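Local coordinates for protein OXA-46 oxacillinase (Pseudomonas aeruginosa, PDB 3IF6) that probably hydrolyses beta-lactam antibiotics to substituted beta-amino acids, as a class D serine beta-lactamase, at residues B[47-52]-B[230-235]. Numbering follows the deposited sequence.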
ATOM      1  N   ALA B  47      10.151 -13.998 -10.861  1.00 45.80           N
ATOM      2  CA  ALA B  47      11.420 -13.462 -10.387  1.00 45.66           C
ATOM      3  C   ALA B  47      11.473 -13.359  -8.863  1.00 46.04           C
ATOM      4  O   ALA B  47      11.135 -12.326  -8.297  1.00 46.15           O
ATOM      5  CB  ALA B  47      11.667 -12.104 -11.015  1.00 45.44           C
ATOM      6  N   ASP B  48      11.982 -14.382  -8.203  1.00 46.99           N
ATOM      7  CA  ASP B  48      12.089 -14.389  -6.761  1.00 47.63           C
ATOM      8  C   ASP B  48      13.407 -13.797  -6.295  1.00 48.67           C
ATOM      9  O   ASP B  48      14.460 -14.287  -6.595  1.00 49.18           O
ATOM     10  CB  ASP B  48      11.928 -15.800  -6.229  1.00 47.03           C
ATOM     11  CG  ASP B  48      12.158 -15.868  -4.799  1.00 47.27           C
ATOM     12  OD1 ASP B  48      12.727 -14.916  -4.298  1.00 48.98           O
ATOM     13  OD2 ASP B  48      11.770 -16.832  -4.163  1.00 47.14           O
ATOM     14  N   GLU B  49      13.328 -12.686  -5.590  1.00 49.40           N
ATOM     15  CA  GLU B  49      14.505 -11.945  -5.195  1.00 49.43           C
ATOM     16  C   GLU B  49      14.831 -11.766  -3.710  1.00 50.32           C
ATOM     17  O   GLU B  49      15.657 -10.947  -3.362  1.00 50.07           O
ATOM     18  CB  GLU B  49      14.589 -10.653  -5.995  1.00 49.00           C
ATOM     19  CG  GLU B  49      14.603 -10.925  -7.458  1.00 48.22           C
ATOM     20  CD  GLU B  49      14.562  -9.693  -8.309  1.00 50.58           C
ATOM     21  OE1 GLU B  49      14.582  -8.582  -7.782  1.00 49.23           O
ATOM     22  OE2 GLU B  49      14.530  -9.839  -9.532  1.00 51.15           O
ATOM     23  N   ARG B  50      14.177 -12.520  -2.846  1.00 51.50           N
ATOM     24  CA  ARG B  50      14.420 -12.418  -1.419  1.00 52.97           C
ATOM     25  C   ARG B  50      15.835 -12.796  -0.981  1.00 54.80           C
ATOM     26  O   ARG B  50      16.482 -12.105  -0.219  1.00 55.01           O
ATOM     27  CB  ARG B  50      13.425 -13.279  -0.681  1.00 52.63           C
ATOM     28  CG  ARG B  50      12.014 -13.046  -1.032  1.00 50.74           C
ATOM     29  CD  ARG B  50      11.153 -14.113  -0.454  1.00 47.39           C
ATOM     30  NE  ARG B  50      10.917 -15.169  -1.408  1.00 42.20           N
ATOM     31  CZ  ARG B  50      10.227 -16.263  -1.176  1.00 38.86           C
ATOM     32  NH1 ARG B  50       9.671 -16.492  -0.018  1.00 35.98           N
ATOM     33  NH2 ARG B  50      10.100 -17.120  -2.126  1.00 37.41           N
ATOM     34  N   GLN B  51      16.330 -13.890  -1.509  1.00 57.09           N
ATOM     35  CA  GLN B  51      17.723 -14.312  -1.265  1.00 59.31           C
ATOM     36  C   GLN B  51      18.754 -13.432  -2.028  1.00 60.22           C
ATOM     37  O   GLN B  51      18.425 -12.772  -3.034  1.00 60.66           O
ATOM     38  CB  GLN B  51      17.891 -15.811  -1.605  1.00 59.22           C
ATOM     39  CG  GLN B  51      16.748 -16.725  -1.068  1.00 60.39           C
ATOM     40  CD  GLN B  51      15.452 -16.704  -1.936  1.00 62.29           C
ATOM     41  OE1 GLN B  51      15.412 -16.114  -3.031  1.00 63.68           O
ATOM     42  NE2 GLN B  51      14.398 -17.366  -1.444  1.00 61.28           N
ATOM     43  N   ALA B  52      19.993 -13.416  -1.532  1.00 61.50           N
ATOM     44  CA  ALA B  52      21.109 -12.676  -2.166  1.00 62.33           C
ATOM     45  C   ALA B  52      21.224 -12.954  -3.678  1.00 62.68           C
ATOM     46  O   ALA B  52      21.477 -12.040  -4.482  1.00 62.82           O
ATOM     47  CB  ALA B  52      22.440 -12.981  -1.445  1.00 62.09           C
ATOM     48  N   PRO B 230      11.339  -8.855  -2.725  1.00 40.28           N
ATOM     49  CA  PRO B 230      10.164  -9.103  -3.551  1.00 40.64           C
ATOM     50  C   PRO B 230      10.187 -10.443  -4.291  1.00 41.33           C
ATOM     51  O   PRO B 230      11.270 -10.974  -4.619  1.00 41.65           O
ATOM     52  CB  PRO B 230      10.195  -7.946  -4.551  1.00 39.92           C
ATOM     53  CG  PRO B 230      11.666  -7.638  -4.683  1.00 40.36           C
ATOM     54  CD  PRO B 230      12.368  -8.074  -3.433  1.00 39.71           C
ATOM     55  N   VAL B 231       8.985 -10.978  -4.531  1.00 41.03           N
ATOM     56  CA  VAL B 231       8.764 -12.017  -5.532  1.00 40.57           C
ATOM     57  C   VAL B 231       7.869 -11.419  -6.628  1.00 41.06           C
ATOM     58  O   VAL B 231       6.683 -11.205  -6.422  1.00 42.07           O
ATOM     59  CB  VAL B 231       8.157 -13.302  -4.896  1.00 40.21           C
ATOM     60  CG1 VAL B 231       8.053 -14.421  -5.901  1.00 39.93           C
ATOM     61  CG2 VAL B 231       9.020 -13.759  -3.751  1.00 38.93           C
ATOM     62  N   PHE B 232       8.452 -11.075  -7.771  1.00 40.80           N
ATOM     63  CA  PHE B 232       7.662 -10.645  -8.934  1.00 39.98           C
ATOM     64  C   PHE B 232       6.969 -11.843  -9.567  1.00 39.87           C
ATOM     65  O   PHE B 232       7.405 -12.984  -9.359  1.00 39.90           O
ATOM     66  CB  PHE B 232       8.530  -9.878  -9.934  1.00 39.36           C
ATOM     67  CG  PHE B 232       9.171  -8.645  -9.337  1.00 40.56           C
ATOM     68  CD1 PHE B 232      10.357  -8.741  -8.597  1.00 41.38           C
ATOM     69  CD2 PHE B 232       8.573  -7.386  -9.478  1.00 39.78           C
ATOM     70  CE1 PHE B 232      10.949  -7.599  -8.032  1.00 39.22           C
ATOM     71  CE2 PHE B 232       9.154  -6.262  -8.927  1.00 39.85           C
ATOM     72  CZ  PHE B 232      10.355  -6.375  -8.196  1.00 39.32           C
ATOM     73  N   PHE B 233       5.861 -11.588 -10.275  1.00 39.18           N
ATOM     74  CA  PHE B 233       5.131 -12.620 -11.039  1.00 39.05           C
ATOM     75  C   PHE B 233       4.451 -11.999 -12.243  1.00 39.08           C
ATOM     76  O   PHE B 233       4.156 -10.816 -12.254  1.00 40.24           O
ATOM     77  CB  PHE B 233       4.144 -13.453 -10.198  1.00 38.41           C
ATOM     78  CG  PHE B 233       3.058 -12.643  -9.531  1.00 38.80           C
ATOM     79  CD1 PHE B 233       1.850 -12.413 -10.177  1.00 35.01           C
ATOM     80  CD2 PHE B 233       3.254 -12.101  -8.230  1.00 38.60           C
ATOM     81  CE1 PHE B 233       0.830 -11.643  -9.553  1.00 36.58           C
ATOM     82  CE2 PHE B 233       2.255 -11.337  -7.602  1.00 36.91           C
ATOM     83  CZ  PHE B 233       1.044 -11.105  -8.266  1.00 36.84           C
ATOM     84  N   ALA B 234       4.295 -12.797 -13.286  1.00 38.68           N
ATOM     85  CA  ALA B 234       3.630 -12.409 -14.491  1.00 37.88           C
ATOM     86  C   ALA B 234       3.176 -13.702 -15.151  1.00 38.02           C
ATOM     87  O   ALA B 234       3.997 -14.489 -15.651  1.00 38.25           O
ATOM     88  CB  ALA B 234       4.547 -11.650 -15.382  1.00 38.55           C
ATOM     89  N   LEU B 235       1.865 -13.920 -15.092  1.00 36.57           N
ATOM     90  CA  LEU B 235       1.194 -15.078 -15.644  1.00 35.47           C
ATOM     91  C   LEU B 235       0.298 -14.588 -16.767  1.00 35.27           C
ATOM     92  O   LEU B 235      -0.234 -13.487 -16.681  1.00 35.39           O
ATOM     93  CB  LEU B 235       0.379 -15.833 -14.561  1.00 34.27           C
ATOM     94  CG  LEU B 235      -0.771 -16.779 -15.010  1.00 34.41           C
ATOM     95  CD1 LEU B 235      -0.939 -18.035 -14.153  1.00 27.18           C
ATOM     96  CD2 LEU B 235      -2.132 -16.066 -15.197  1.00 33.70           C
TER
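Asp48 and Val231 face each other across an antiparallel bridge in the central sheet of this class D beta-lactamase, where strand 42-48 ends beside strand 229-238. Two backbone bonds, Phe232 N to Ala47 O (3.0 Å) and Glu49 N to Pro230 O (2.8 Å), flank Asp48-Val231, which is therefore a non-hydrogen-bonded antiparallel pair. The Ala47 N to Phe232 O bond is weak.

Side chains divide between the two faces of the sheet. On one, Ala47, Glu49 and Phe232 lie towards helix 168-179. Ala47 CB abuts Phe232 CB (4.0 Å), and Ala47 O sits at the edge of the Phe232 ring. Glu49 brings OE1 to 3.8 Å from Phe232 CE1, its carboxylate turned 56° from the ring plane; salt bridges to Arg176 and Arg180 hold this buried acid.

On the other face, near Leu257 of helix 247-259, Val231 packs against the Asp48-Arg50 pair. Val231 CG2, anti to the carbonyl carbon, touches Arg50 NE (3.3 Å), oblique to the guanidinium. Asp48 CG lies anti to the backbone N (chi1 174°), which directs the carboxylate to the following turn: OD1 accepts from Arg50 N, an Asx turn. The guanidinium also bonds the carbonyls of Ile260 and Asp261. Completing the salt bridge, Arg50 NH2 approaches Asp48 OD2 at 2.6 Å from above the carboxylate plane.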